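Local coordinates for protein trans-4-hydroxy-L-proline dehydratase (Clostridioides difficile 70-100-2010, PDB 6VXC) that catalyses the radical dehydration of trans-4-hydroxy-L-proline to (S)-1-pyrroline-5-carboxylate, using a glycyl radical, in anaerobic breakdown of 4-hydroxyproline, at residues G91-S96 with P101-I106; I123-S128 with N340-P345; Q504-L509 with D633-E638. All blocks are in the same frame, centred on the assembly; numbering follows the deposited sequence.

How the contacts relate
Contacts 1 and 2 are neighbours, their centres about 10 Å apart, and both are buried meetings of loop segments. Contact 1 leans on the 340-345 loop of contact 2: Glu92 probably hydrogen-bonds to Asn340 and Gln341, and Lys93 and Tyr103 pack on Pro344. Lysine and proline pack together in contact 1, whereas in contact 2 a proline packs over the face of a phenylalanine; no direct hydrogen bond crosses either. Contact 3 lies on the opposite side of the chain's centre, about 46 Å or more from the others between centres. It joins two helices farther from that centre, where partly exposed Glu638 brings in a water bridge that contacts 1 and 2 lack.

Contact 1 (G91-S96 with P101-I106); sequences GEKGDS and PTYPEI
Two loop segments flanking the short strand 99-101 meet here, in the pyruvate formate lyase-like portion of this glycyl radical enzyme, and Lys93 and Pro101 make most of the contact. With just four residues separating the segments, the chain turns back so that Gly94 and Pro101 have their CA atoms 5.4 Å apart. No hydrogen bond crosses, and the fit is one of van der Waals touches between buried residues. The proline ring presents its CG to the backbone of Lys93, 3.6 Å from Lys93 O, while the same Pro101 CG lies 4.0 Å from Lys93 CB. Gly94 contributes backbone alone, its N 4.2 Å from Pro101 CG.

Around the contact, Gln341 accepts a hydrogen bond from the backbone N of Lys93, and Pro101 and Tyr103 both rest on Arg47 of helix 46-58.

Farther along, the lysine chain and the tyrosine cross at about a right angle. A bend at chi3 (68°) directs the end of the lysine across the phenol oxygen instead of letting it run on straight. Tyr103 OH has its hydrogen bond with the backbone carbonyl of Thr291. The lysine meets that oxygen by van der Waals contact alone, Lys93 CE standing 3.6 Å from Tyr103 OH.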
ATOM      1  N   GLY A  91      14.848  -7.885  15.721  1.00 15.83           N
ATOM      2  CA  GLY A  91      14.747  -8.224  14.313  1.00 14.32           C
ATOM      3  C   GLY A  91      14.825  -6.998  13.416  1.00 17.89           C
ATOM      4  O   GLY A  91      14.068  -6.036  13.593  1.00 18.08           O
ATOM      5  N   GLU A  92      15.749  -7.018  12.457  1.00 18.49           N
ATOM      6  CA  GLU A  92      15.912  -5.969  11.458  1.00 17.77           C
ATOM      7  C   GLU A  92      15.989  -6.625  10.081  1.00 16.80           C
ATOM      8  O   GLU A  92      16.577  -7.699   9.937  1.00 15.80           O
ATOM      9  CB  GLU A  92      17.181  -5.127  11.712  1.00 17.46           C
ATOM     10  CG  GLU A  92      17.181  -4.254  12.981  1.00 21.58           C
ATOM     11  CD  GLU A  92      16.338  -2.976  12.851  1.00 21.41           C
ATOM     12  OE1 GLU A  92      16.078  -2.544  11.705  1.00 18.65           O
ATOM     13  OE2 GLU A  92      15.951  -2.402  13.900  1.00 21.27           O
ATOM     14  N   LYS A  93      15.386  -5.988   9.071  1.00 13.86           N
ATOM     15  CA  LYS A  93      15.508  -6.509   7.713  1.00 12.40           C
ATOM     16  C   LYS A  93      16.954  -6.457   7.234  1.00 16.32           C
ATOM     17  O   LYS A  93      17.469  -7.439   6.694  1.00 16.12           O
ATOM     18  CB  LYS A  93      14.604  -5.735   6.752  1.00 12.61           C
ATOM     19  CG  LYS A  93      13.113  -5.990   6.916  1.00 12.99           C
ATOM     20  CD  LYS A  93      12.273  -5.104   5.987  1.00 10.72           C
ATOM     21  CE  LYS A  93      12.465  -5.487   4.511  1.00 13.16           C
ATOM     22  NZ  LYS A  93      11.897  -4.484   3.568  1.00 13.27           N
ATOM     23  N   GLY A  94      17.621  -5.318   7.421  1.00 15.41           N
ATOM     24  CA  GLY A  94      18.976  -5.103   6.960  1.00 20.14           C
ATOM     25  C   GLY A  94      20.004  -5.180   8.073  1.00 22.59           C
ATOM     26  O   GLY A  94      19.754  -5.730   9.150  1.00 22.59           O
ATOM     27  N   ASP A  95      21.165  -4.565   7.826  1.00 23.05           N
ATOM     28  CA  ASP A  95      22.256  -4.630   8.795  1.00 26.30           C
ATOM     29  C   ASP A  95      21.994  -3.742  10.006  1.00 25.73           C
ATOM     30  O   ASP A  95      22.518  -4.008  11.092  1.00 29.60           O
ATOM     31  CB  ASP A  95      23.581  -4.212   8.148  1.00 23.33           C
ATOM     32  CG  ASP A  95      23.607  -2.733   7.740  1.00 31.52           C
ATOM     33  OD1 ASP A  95      22.598  -2.223   7.216  1.00 30.97           O
ATOM     34  OD2 ASP A  95      24.638  -2.062   7.964  1.00 35.22           O
ATOM     35  N   SER A  96      21.223  -2.678   9.835  1.00 24.47           N
ATOM     36  CA  SER A  96      20.988  -1.714  10.899  1.00 22.01           C
ATOM     37  C   SER A  96      19.704  -0.970  10.577  1.00 20.70           C
ATOM     38  O   SER A  96      19.128  -1.155   9.495  1.00 25.23           O
ATOM     39  CB  SER A  96      22.166  -0.741  11.048  1.00 19.62           C
ATOM     40  OG  SER A  96      22.319   0.035   9.880  1.00 23.32           O
ATOM     41  N   PRO A 101      17.600  -4.112   2.491  1.00 16.78           N
ATOM     42  CA  PRO A 101      18.198  -5.149   1.648  1.00 15.32           C
ATOM     43  C   PRO A 101      17.886  -4.872   0.184  1.00 16.36           C
ATOM     44  O   PRO A 101      17.040  -4.042  -0.151  1.00 14.25           O
ATOM     45  CB  PRO A 101      17.523  -6.440   2.116  1.00 13.43           C
ATOM     46  CG  PRO A 101      16.813  -6.082   3.388  1.00 16.19           C
ATOM     47  CD  PRO A 101      16.497  -4.629   3.307  1.00 13.47           C
ATOM     48  N   THR A 102      18.587  -5.588  -0.700  1.00 15.27           N
ATOM     49  CA  THR A 102      18.304  -5.555  -2.129  1.00 16.18           C
ATOM     50  C   THR A 102      17.813  -6.912  -2.598  1.00 14.29           C
ATOM     51  O   THR A 102      18.087  -7.947  -1.986  1.00 16.70           O
ATOM     52  CB  THR A 102      19.522  -5.169  -2.977  1.00 14.50           C
ATOM     53  OG1 THR A 102      20.543  -6.153  -2.821  1.00 18.10           O
ATOM     54  CG2 THR A 102      20.059  -3.808  -2.594  1.00 17.04           C
ATOM     55  N   TYR A 103      17.117  -6.896  -3.728  1.00 13.75           N
ATOM     56  CA  TYR A 103      16.393  -8.059  -4.229  1.00 16.29           C
ATOM     57  C   TYR A 103      16.691  -8.242  -5.716  1.00 15.13           C
ATOM     58  O   TYR A 103      15.824  -8.040  -6.569  1.00 15.66           O
ATOM     59  CB  TYR A 103      14.895  -7.900  -3.955  1.00 14.39           C
ATOM     60  CG  TYR A 103      14.572  -7.721  -2.470  1.00 14.96           C
ATOM     61  CD1 TYR A 103      14.734  -6.489  -1.850  1.00 15.39           C
ATOM     62  CD2 TYR A 103      14.147  -8.788  -1.693  1.00 14.74           C
ATOM     63  CE1 TYR A 103      14.465  -6.316  -0.507  1.00 15.18           C
ATOM     64  CE2 TYR A 103      13.867  -8.617  -0.324  1.00 14.43           C
ATOM     65  CZ  TYR A 103      14.029  -7.375   0.256  1.00 14.42           C
ATOM     66  OH  TYR A 103      13.768  -7.171   1.610  1.00 15.51           O
ATOM     67  N   PRO A 104      17.919  -8.648  -6.059  1.00 17.78           N
ATOM     68  CA  PRO A 104      18.300  -8.750  -7.481  1.00 14.51           C
ATOM     69  C   PRO A 104      17.588  -9.861  -8.244  1.00 14.13           C
ATOM     70  O   PRO A 104      17.611  -9.843  -9.480  1.00 17.03           O
ATOM     71  CB  PRO A 104      19.809  -9.007  -7.417  1.00 14.57           C
ATOM     72  CG  PRO A 104      20.019  -9.674  -6.093  1.00 14.28           C
ATOM     73  CD  PRO A 104      19.019  -9.035  -5.161  1.00 13.90           C
ATOM     74  N   GLU A 105      16.928 -10.805  -7.563  1.00 14.56           N
ATOM     75  CA  GLU A 105      16.094 -11.764  -8.277  1.00 14.63           C
ATOM     76  C   GLU A 105      14.881 -11.102  -8.912  1.00 13.98           C
ATOM     77  O   GLU A 105      14.261 -11.690  -9.807  1.00 13.52           O
ATOM     78  CB  GLU A 105      15.636 -12.889  -7.349  1.00 15.45           C
ATOM     79  CG  GLU A 105      14.739 -12.427  -6.196  1.00 14.43           C
ATOM     80  CD  GLU A 105      15.521 -12.165  -4.935  1.00 14.95           C
ATOM     81  OE1 GLU A 105      15.397 -12.978  -3.991  1.00 18.61           O
ATOM     82  OE2 GLU A 105      16.301 -11.192  -4.905  1.00 17.25           O
ATOM     83  N   ILE A 106      14.508  -9.919  -8.428  1.00 15.09           N
ATOM     84  CA  ILE A 106      13.377  -9.164  -8.946  1.00 14.34           C
ATOM     85  C   ILE A 106      13.890  -8.035  -9.825  1.00 14.88           C
ATOM     86  O   ILE A 106      13.518  -7.931 -10.993  1.00 17.29           O
ATOM     87  CB  ILE A 106      12.512  -8.606  -7.802  1.00 14.05           C
ATOM     88  CG1 ILE A 106      11.961  -9.744  -6.940  1.00 13.52           C
ATOM     89  CG2 ILE A 106      11.374  -7.741  -8.366  1.00 12.57           C
ATOM     90  CD1 ILE A 106      11.340  -9.250  -5.638  1.00 14.62           C
TER

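Contact 2 (I123-S128 with N340-P345)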
ATOM      1  N   ILE A 123      14.087  10.934  -1.309  1.00 19.68           N
ATOM      2  CA  ILE A 123      14.020   9.489  -1.148  1.00 18.19           C
ATOM      3  C   ILE A 123      15.347   8.875  -1.572  1.00 18.37           C
ATOM      4  O   ILE A 123      15.381   7.831  -2.230  1.00 14.99           O
ATOM      5  CB  ILE A 123      12.835   8.889  -1.938  1.00 16.86           C
ATOM      6  CG1 ILE A 123      11.644   9.855  -1.942  1.00 15.10           C
ATOM      7  CG2 ILE A 123      12.427   7.528  -1.364  1.00 13.93           C
ATOM      8  CD1 ILE A 123      11.104  10.168  -0.581  1.00 16.75           C
ATOM      9  N   ASN A 124      16.444   9.496  -1.156  1.00 19.63           N
ATOM     10  CA  ASN A 124      17.768   8.967  -1.443  1.00 20.31           C
ATOM     11  C   ASN A 124      18.114   7.842  -0.483  1.00 18.40           C
ATOM     12  O   ASN A 124      17.619   7.782   0.642  1.00 15.95           O
ATOM     13  CB  ASN A 124      18.822  10.067  -1.337  1.00 20.24           C
ATOM     14  CG  ASN A 124      18.812  10.737   0.020  1.00 23.42           C
ATOM     15  OD1 ASN A 124      17.871  11.448   0.356  1.00 24.77           O
ATOM     16  ND2 ASN A 124      19.853  10.508   0.810  1.00 24.53           N
ATOM     17  N   PHE A 125      18.949   6.923  -0.967  1.00 20.21           N
ATOM     18  CA  PHE A 125      19.545   5.854  -0.172  1.00 18.44           C
ATOM     19  C   PHE A 125      21.055   5.899  -0.367  1.00 22.95           C
ATOM     20  O   PHE A 125      21.532   5.888  -1.511  1.00 25.34           O
ATOM     21  CB  PHE A 125      19.027   4.481  -0.606  1.00 16.52           C
ATOM     22  CG  PHE A 125      17.637   4.169  -0.151  1.00 18.92           C
ATOM     23  CD1 PHE A 125      16.538   4.676  -0.832  1.00 14.53           C
ATOM     24  CD2 PHE A 125      17.427   3.322   0.928  1.00 15.40           C
ATOM     25  CE1 PHE A 125      15.260   4.372  -0.429  1.00 14.99           C
ATOM     26  CE2 PHE A 125      16.148   3.011   1.340  1.00 17.76           C
ATOM     27  CZ  PHE A 125      15.061   3.532   0.656  1.00 14.79           C
ATOM     28  N   SER A 126      21.807   5.899   0.730  1.00 19.93           N
ATOM     29  CA  SER A 126      23.261   5.899   0.622  1.00 21.34           C
ATOM     30  C   SER A 126      23.752   4.521   0.211  1.00 20.75           C
ATOM     31  O   SER A 126      23.303   3.509   0.748  1.00 19.82           O
ATOM     32  CB  SER A 126      23.901   6.306   1.944  1.00 19.25           C
ATOM     33  OG  SER A 126      23.701   7.688   2.154  1.00 31.65           O
ATOM     34  N   VAL A 127      24.671   4.485  -0.750  1.00 21.27           N
ATOM     35  CA  VAL A 127      25.290   3.252  -1.223  1.00 23.58           C
ATOM     36  C   VAL A 127      26.772   3.345  -0.888  1.00 23.60           C
ATOM     37  O   VAL A 127      27.510   4.104  -1.523  1.00 24.73           O
ATOM     38  CB  VAL A 127      25.075   3.045  -2.729  1.00 27.84           C
ATOM     39  CG1 VAL A 127      25.619   1.689  -3.174  1.00 28.66           C
ATOM     40  CG2 VAL A 127      23.601   3.191  -3.079  1.00 23.93           C
ATOM     41  N   SER A 128      27.204   2.593   0.113  1.00 24.60           N
ATOM     42  CA  SER A 128      28.606   2.598   0.489  1.00 26.48           C
ATOM     43  C   SER A 128      29.448   2.063  -0.660  1.00 32.82           C
ATOM     44  O   SER A 128      28.964   1.346  -1.542  1.00 29.74           O
ATOM     45  CB  SER A 128      28.827   1.750   1.737  1.00 29.35           C
ATOM     46  OG  SER A 128      28.582   0.383   1.445  1.00 32.50           O
ATOM     47  N   ASN A 340      11.899   1.482  11.559  1.00 11.92           N
ATOM     48  CA  ASN A 340      13.262   1.139  11.176  1.00 14.15           C
ATOM     49  C   ASN A 340      13.371   0.457   9.806  1.00 13.71           C
ATOM     50  O   ASN A 340      14.499   0.278   9.341  1.00 14.47           O
ATOM     51  CB  ASN A 340      13.898   0.206  12.230  1.00 12.12           C
ATOM     52  CG  ASN A 340      14.308   0.941  13.504  1.00 14.69           C
ATOM     53  OD1 ASN A 340      14.241   2.159  13.578  1.00 16.24           O
ATOM     54  ND2 ASN A 340      14.758   0.191  14.498  1.00 16.13           N
ATOM     55  N   GLN A 341      12.259   0.098   9.152  1.00 13.99           N
ATOM     56  CA  GLN A 341      12.275  -0.635   7.875  1.00 13.51           C
ATOM     57  C   GLN A 341      11.724   0.217   6.735  1.00 12.23           C
ATOM     58  O   GLN A 341      10.501   0.239   6.504  1.00 15.19           O
ATOM     59  CB  GLN A 341      11.472  -1.942   7.968  1.00 13.00           C
ATOM     60  CG  GLN A 341      11.560  -2.676   9.315  1.00 12.04           C
ATOM     61  CD  GLN A 341      12.983  -2.970   9.742  1.00 13.81           C
ATOM     62  OE1 GLN A 341      13.820  -3.396   8.942  1.00 16.16           O
ATOM     63  NE2 GLN A 341      13.260  -2.755  11.021  1.00 15.12           N
ATOM     64  N   PRO A 342      12.570   0.882   5.960  1.00 12.97           N
ATOM     65  CA  PRO A 342      12.075   1.571   4.764  1.00 12.13           C
ATOM     66  C   PRO A 342      11.631   0.577   3.699  1.00 11.22           C
ATOM     67  O   PRO A 342      12.032  -0.585   3.686  1.00 12.06           O
ATOM     68  CB  PRO A 342      13.294   2.371   4.289  1.00 11.88           C
ATOM     69  CG  PRO A 342      14.458   1.541   4.747  1.00 12.43           C
ATOM     70  CD  PRO A 342      14.032   0.977   6.085  1.00 11.27           C
ATOM     71  N   ALA A 343      10.780   1.051   2.805  1.00 10.80           N
ATOM     72  CA  ALA A 343      10.548   0.340   1.559  1.00 14.68           C
ATOM     73  C   ALA A 343      11.855   0.319   0.769  1.00 13.99           C
ATOM     74  O   ALA A 343      12.492   1.364   0.627  1.00 14.97           O
ATOM     75  CB  ALA A 343       9.438   1.020   0.752  1.00 11.59           C
ATOM     76  N   PRO A 344      12.307  -0.838   0.290  1.00 14.91           N
ATOM     77  CA  PRO A 344      13.588  -0.873  -0.418  1.00 14.86           C
ATOM     78  C   PRO A 344      13.586   0.050  -1.608  1.00 16.43           C
ATOM     79  O   PRO A 344      12.523   0.371  -2.176  1.00 18.04           O
ATOM     80  CB  PRO A 344      13.719  -2.350  -0.827  1.00 16.60           C
ATOM     81  CG  PRO A 344      12.974  -3.083   0.232  1.00 15.48           C
ATOM     82  CD  PRO A 344      11.791  -2.189   0.557  1.00 13.93           C
ATOM     83  N   PRO A 345      14.760   0.505  -2.046  1.00 17.55           N
ATOM     84  CA  PRO A 345      14.831   1.622  -2.993  1.00 18.04           C
ATOM     85  C   PRO A 345      14.135   1.336  -4.320  1.00 17.66           C
ATOM     86  O   PRO A 345      14.223   0.240  -4.871  1.00 17.62           O
ATOM     87  CB  PRO A 345      16.339   1.823  -3.188  1.00 18.12           C
ATOM     88  CG  PRO A 345      16.942   0.512  -2.799  1.00 21.65           C
ATOM     89  CD  PRO A 345      16.090  -0.004  -1.690  1.00 17.95           C
TER
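Phe125 reaches from its loop into a run of prolines, Pro342 and Pro345 receiving most of it, and more surface is buried on this phenylalanine than on any other residue of the contact. Pro345 lies over one face of the ring. Its CB sits 4.0 Å from the centroid of the Phe125 ring, 22° off the ring normal, which makes a CH-pi interaction. The carbon is offset toward the rim rather than centred, and the nearest ring atom to Pro345 CB is Phe125 CD1, at 3.7 Å. The CA of Pro345 also comes near the ring, 3.8 Å from Phe125 CE1.

Pro342 approaches differently, at the edge of the ring and near its plane, with its CG 4.1 Å from Phe125 CE2. Chi1 of Phe125 (-75°) sets CG opposite the carbonyl carbon, and from there the ring extends toward the prolines.

Segment 340-345 links helices 324-339 and 348-353, and segment 123-128 leads into helix 129-143, where Ser128 serves as N-cap by accepting from Ala131 N. The contact therefore brings together two interhelical loops of the pyruvate formate lyase-like fold that lie more than 200 residues apart in the chain. Ile43 of strand 42-44 and Ala100 of strand 99-101 each touch both Phe125 and Pro345. The side chain of Ala343 is about 12 Å from that of Cys454, the probable cysteine radical site.

Between the two prolines, the backbone carbonyl of Ala343 meets the outer end of the ring obliquely, Ala343 O standing 3.4 Å from Phe125 CZ.

Contact 3 (Q504-L509 with D633-E638); sequences QSYEEL and DEIMQE
Tyr506 reaches across to Ile635 and, through a water, to Glu638, joining the first turn of helix 506-538 to the middle of helix 630-647. The nearest CA pair, Tyr506 and Ile635, stands 11.0 Å apart, and CG anti to the backbone N (chi1 177°) carries the phenol out toward the second helix.

The apolar part is small: Tyr506 CZ and Ile635 CD1 are 4.5 Å apart, the two side chains crossing at a slant. Both isoleucine methyls also make van der Waals contacts with the phenol oxygen, Ile635 CG2 at 3.7 Å and Ile635 CD1 at 4.1 Å from Tyr506 OH. Helix 575-591 packs against both residues: Leu582 touches Tyr506, Thr583 touches Ile635, and Lys586 makes a cation-pi interaction with the tyrosine ring.

The polar part runs through one water. It lies in the plane of the phenol ring, at its edge, 2.6 Å from Tyr506 OH, and donates to Glu638 OE1 at 2.5 Å. That second distance is short as modelled and carries little weight.

Within segment 504-509, Ser505 is the N-cap, its OG accepting from Glu508 N at 3.0 Å, and Glu508 OE2 in return takes a 2.8 Å bond from Gln504 N, entering from above the carboxylate plane.

Tyr506 OH thus reaches the Glu638 carboxylate by way of one water, with no direct hydrogen bond between the segments.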
ATOM      1  N   GLN A 504     -21.513  14.091 -33.108  1.00 18.60           N
ATOM      2  CA  GLN A 504     -22.700  14.926 -33.135  1.00 20.31           C
ATOM      3  C   GLN A 504     -23.374  15.023 -31.784  1.00 21.32           C
ATOM      4  O   GLN A 504     -24.247  15.879 -31.605  1.00 18.62           O
ATOM      5  CB  GLN A 504     -23.701  14.394 -34.169  1.00 25.96           C
ATOM      6  CG  GLN A 504     -23.237  14.615 -35.598  1.00 27.72           C
ATOM      7  CD  GLN A 504     -22.879  16.077 -35.859  1.00 40.23           C
ATOM      8  OE1 GLN A 504     -23.691  16.984 -35.620  1.00 40.01           O
ATOM      9  NE2 GLN A 504     -21.650  16.314 -36.325  1.00 38.30           N
ATOM     10  N   SER A 505     -22.985  14.177 -30.831  1.00 13.41           N
ATOM     11  CA  SER A 505     -23.665  14.134 -29.554  1.00 14.91           C
ATOM     12  C   SER A 505     -22.671  13.785 -28.458  1.00 16.22           C
ATOM     13  O   SER A 505     -21.619  13.185 -28.706  1.00 15.08           O
ATOM     14  CB  SER A 505     -24.803  13.103 -29.570  1.00 14.55           C
ATOM     15  OG  SER A 505     -24.261  11.796 -29.619  1.00 14.58           O
ATOM     16  N   TYR A 506     -23.046  14.134 -27.226  1.00 15.30           N
ATOM     17  CA  TYR A 506     -22.255  13.709 -26.081  1.00 14.59           C
ATOM     18  C   TYR A 506     -22.178  12.185 -26.007  1.00 14.04           C
ATOM     19  O   TYR A 506     -21.118  11.626 -25.705  1.00 15.29           O
ATOM     20  CB  TYR A 506     -22.839  14.279 -24.793  1.00 13.41           C
ATOM     21  CG  TYR A 506     -22.075  13.801 -23.586  1.00 15.40           C
ATOM     22  CD1 TYR A 506     -20.865  14.391 -23.230  1.00 13.91           C
ATOM     23  CD2 TYR A 506     -22.526  12.724 -22.848  1.00 13.40           C
ATOM     24  CE1 TYR A 506     -20.150  13.940 -22.127  1.00 15.11           C
ATOM     25  CE2 TYR A 506     -21.826  12.261 -21.764  1.00 14.10           C
ATOM     26  CZ  TYR A 506     -20.642  12.870 -21.403  1.00 16.43           C
ATOM     27  OH  TYR A 506     -19.960  12.404 -20.316  1.00 15.18           O
ATOM     28  N   GLU A 507     -23.294  11.500 -26.277  1.00 13.73           N
ATOM     29  CA  GLU A 507     -23.299  10.038 -26.251  1.00 15.14           C
ATOM     30  C   GLU A 507     -22.281   9.462 -27.224  1.00 15.38           C
ATOM     31  O   GLU A 507     -21.630   8.454 -26.934  1.00 15.01           O
ATOM     32  CB  GLU A 507     -24.692   9.490 -26.570  1.00 17.40           C
ATOM     33  CG  GLU A 507     -25.743   9.710 -25.464  1.00 21.43           C
ATOM     34  CD  GLU A 507     -26.254  11.162 -25.372  1.00 24.54           C
ATOM     35  OE1 GLU A 507     -26.001  11.955 -26.307  1.00 25.26           O
ATOM     36  OE2 GLU A 507     -26.910  11.500 -24.361  1.00 44.78           O
ATOM     37  N   GLU A 508     -22.123  10.095 -28.381  1.00 16.06           N
ATOM     38  CA  GLU A 508     -21.127   9.630 -29.328  1.00 13.51           C
ATOM     39  C   GLU A 508     -19.721   9.795 -28.769  1.00 15.17           C
ATOM     40  O   GLU A 508     -18.886   8.894 -28.917  1.00 15.69           O
ATOM     41  CB  GLU A 508     -21.277  10.384 -30.640  1.00 16.37           C
ATOM     42  CG  GLU A 508     -20.853   9.604 -31.812  1.00 24.22           C
ATOM     43  CD  GLU A 508     -20.979  10.384 -33.097  1.00 23.92           C
ATOM     44  OE1 GLU A 508     -20.192  10.075 -34.019  1.00 27.38           O
ATOM     45  OE2 GLU A 508     -21.845  11.285 -33.174  1.00 20.59           O
ATOM     46  N   LEU A 509     -19.434  10.937 -28.131  1.00 12.99           N
ATOM     47  CA  LEU A 509     -18.127  11.120 -27.502  1.00 12.06           C
ATOM     48  C   LEU A 509     -17.890  10.098 -26.390  1.00 11.35           C
ATOM     49  O   LEU A 509     -16.809   9.522 -26.290  1.00 15.35           O
ATOM     50  CB  LEU A 509     -17.995  12.536 -26.949  1.00 13.66           C
ATOM     51  CG  LEU A 509     -16.793  12.752 -26.024  1.00 13.68           C
ATOM     52  CD1 LEU A 509     -15.452  12.652 -26.760  1.00 12.44           C
ATOM     53  CD2 LEU A 509     -16.926  14.060 -25.282  1.00 13.11           C
ATOM     54  N   ASP A 633     -22.399  14.973 -11.103  1.00 14.54           N
ATOM     55  CA  ASP A 633     -22.260  13.714 -10.383  1.00 12.55           C
ATOM     56  C   ASP A 633     -22.804  12.529 -11.170  1.00 12.83           C
ATOM     57  O   ASP A 633     -22.308  11.409 -11.010  1.00 11.76           O
ATOM     58  CB  ASP A 633     -22.955  13.797  -9.025  1.00 11.41           C
ATOM     59  CG  ASP A 633     -22.273  14.776  -8.075  1.00 12.97           C
ATOM     60  OD1 ASP A 633     -21.181  15.283  -8.411  1.00 11.99           O
ATOM     61  OD2 ASP A 633     -22.826  15.001  -6.979  1.00 14.20           O
ATOM     62  N   GLU A 634     -23.818  12.743 -12.010  1.00 14.01           N
ATOM     63  CA  GLU A 634     -24.298  11.656 -12.856  1.00 13.97           C
ATOM     64  C   GLU A 634     -23.248  11.251 -13.876  1.00 13.62           C
ATOM     65  O   GLU A 634     -23.199  10.089 -14.295  1.00 14.00           O
ATOM     66  CB  GLU A 634     -25.580  12.069 -13.582  1.00 17.04           C
ATOM     67  CG  GLU A 634     -26.799  12.089 -12.711  1.00 22.82           C
ATOM     68  CD  GLU A 634     -28.033  12.579 -13.446  1.00 37.11           C
ATOM     69  OE1 GLU A 634     -27.926  12.928 -14.648  1.00 39.38           O
ATOM     70  OE2 GLU A 634     -29.107  12.620 -12.810  1.00 38.42           O
ATOM     71  N   ILE A 635     -22.443  12.210 -14.326  1.00 14.42           N
ATOM     72  CA  ILE A 635     -21.346  11.892 -15.229  1.00 11.53           C
ATOM     73  C   ILE A 635     -20.270  11.119 -14.488  1.00 12.55           C
ATOM     74  O   ILE A 635     -19.709  10.150 -15.018  1.00 12.36           O
ATOM     75  CB  ILE A 635     -20.811  13.183 -15.874  1.00 12.76           C
ATOM     76  CG1 ILE A 635     -21.903  13.784 -16.768  1.00 13.27           C
ATOM     77  CG2 ILE A 635     -19.551  12.910 -16.681  1.00 10.28           C
ATOM     78  CD1 ILE A 635     -21.459  14.999 -17.530  1.00 15.76           C
ATOM     79  N   MET A 636     -19.979  11.516 -13.244  1.00 12.53           N
ATOM     80  CA  MET A 636     -19.090  10.710 -12.415  1.00 12.13           C
ATOM     81  C   MET A 636     -19.567   9.269 -12.348  1.00 10.69           C
ATOM     82  O   MET A 636     -18.774   8.332 -12.468  1.00 12.71           O
ATOM     83  CB  MET A 636     -18.957  11.300 -11.010  1.00 10.39           C
ATOM     84  CG  MET A 636     -18.079  10.435 -10.076  1.00 11.99           C
ATOM     85  SD  MET A 636     -18.923   9.022  -9.334  1.00 16.84           S
ATOM     86  CE  MET A 636     -19.936   9.855  -8.107  1.00 12.53           C
ATOM     87  N   GLN A 637     -20.859   9.073 -12.097  1.00 12.44           N
ATOM     88  CA  GLN A 637     -21.386   7.717 -11.997  1.00 13.30           C
ATOM     89  C   GLN A 637     -21.222   6.952 -13.308  1.00 13.38           C
ATOM     90  O   GLN A 637     -20.877   5.769 -13.303  1.00 13.57           O
ATOM     91  CB  GLN A 637     -22.844   7.760 -11.570  1.00 12.37           C
ATOM     92  CG  GLN A 637     -23.064   8.188 -10.124  1.00 14.17           C
ATOM     93  CD  GLN A 637     -24.536   8.241  -9.776  1.00 15.02           C
ATOM     94  OE1 GLN A 637     -25.321   8.846 -10.490  1.00 26.51           O
ATOM     95  NE2 GLN A 637     -24.924   7.566  -8.710  1.00 17.32           N
ATOM     96  N   GLU A 638     -21.471   7.612 -14.439  1.00 15.75           N
ATOM     97  CA  GLU A 638     -21.324   6.945 -15.730  1.00 11.65           C
ATOM     98  C   GLU A 638     -19.882   6.533 -15.966  1.00 11.86           C
ATOM     99  O   GLU A 638     -19.611   5.415 -16.407  1.00 14.93           O
ATOM    100  CB  GLU A 638     -21.804   7.858 -16.859  1.00 12.40           C
ATOM    101  CG  GLU A 638     -23.295   8.067 -16.860  1.00 18.39           C
ATOM    102  CD  GLU A 638     -23.780   8.961 -17.997  1.00 34.21           C
ATOM    103  OE1 GLU A 638     -22.967   9.301 -18.896  1.00 29.61           O
ATOM    104  OE2 GLU A 638     -24.985   9.321 -17.984  1.00 41.81           O
TER
HETATM  105  O   HOH W   1     -20.675  10.222 -19.082  1.00 19.47           O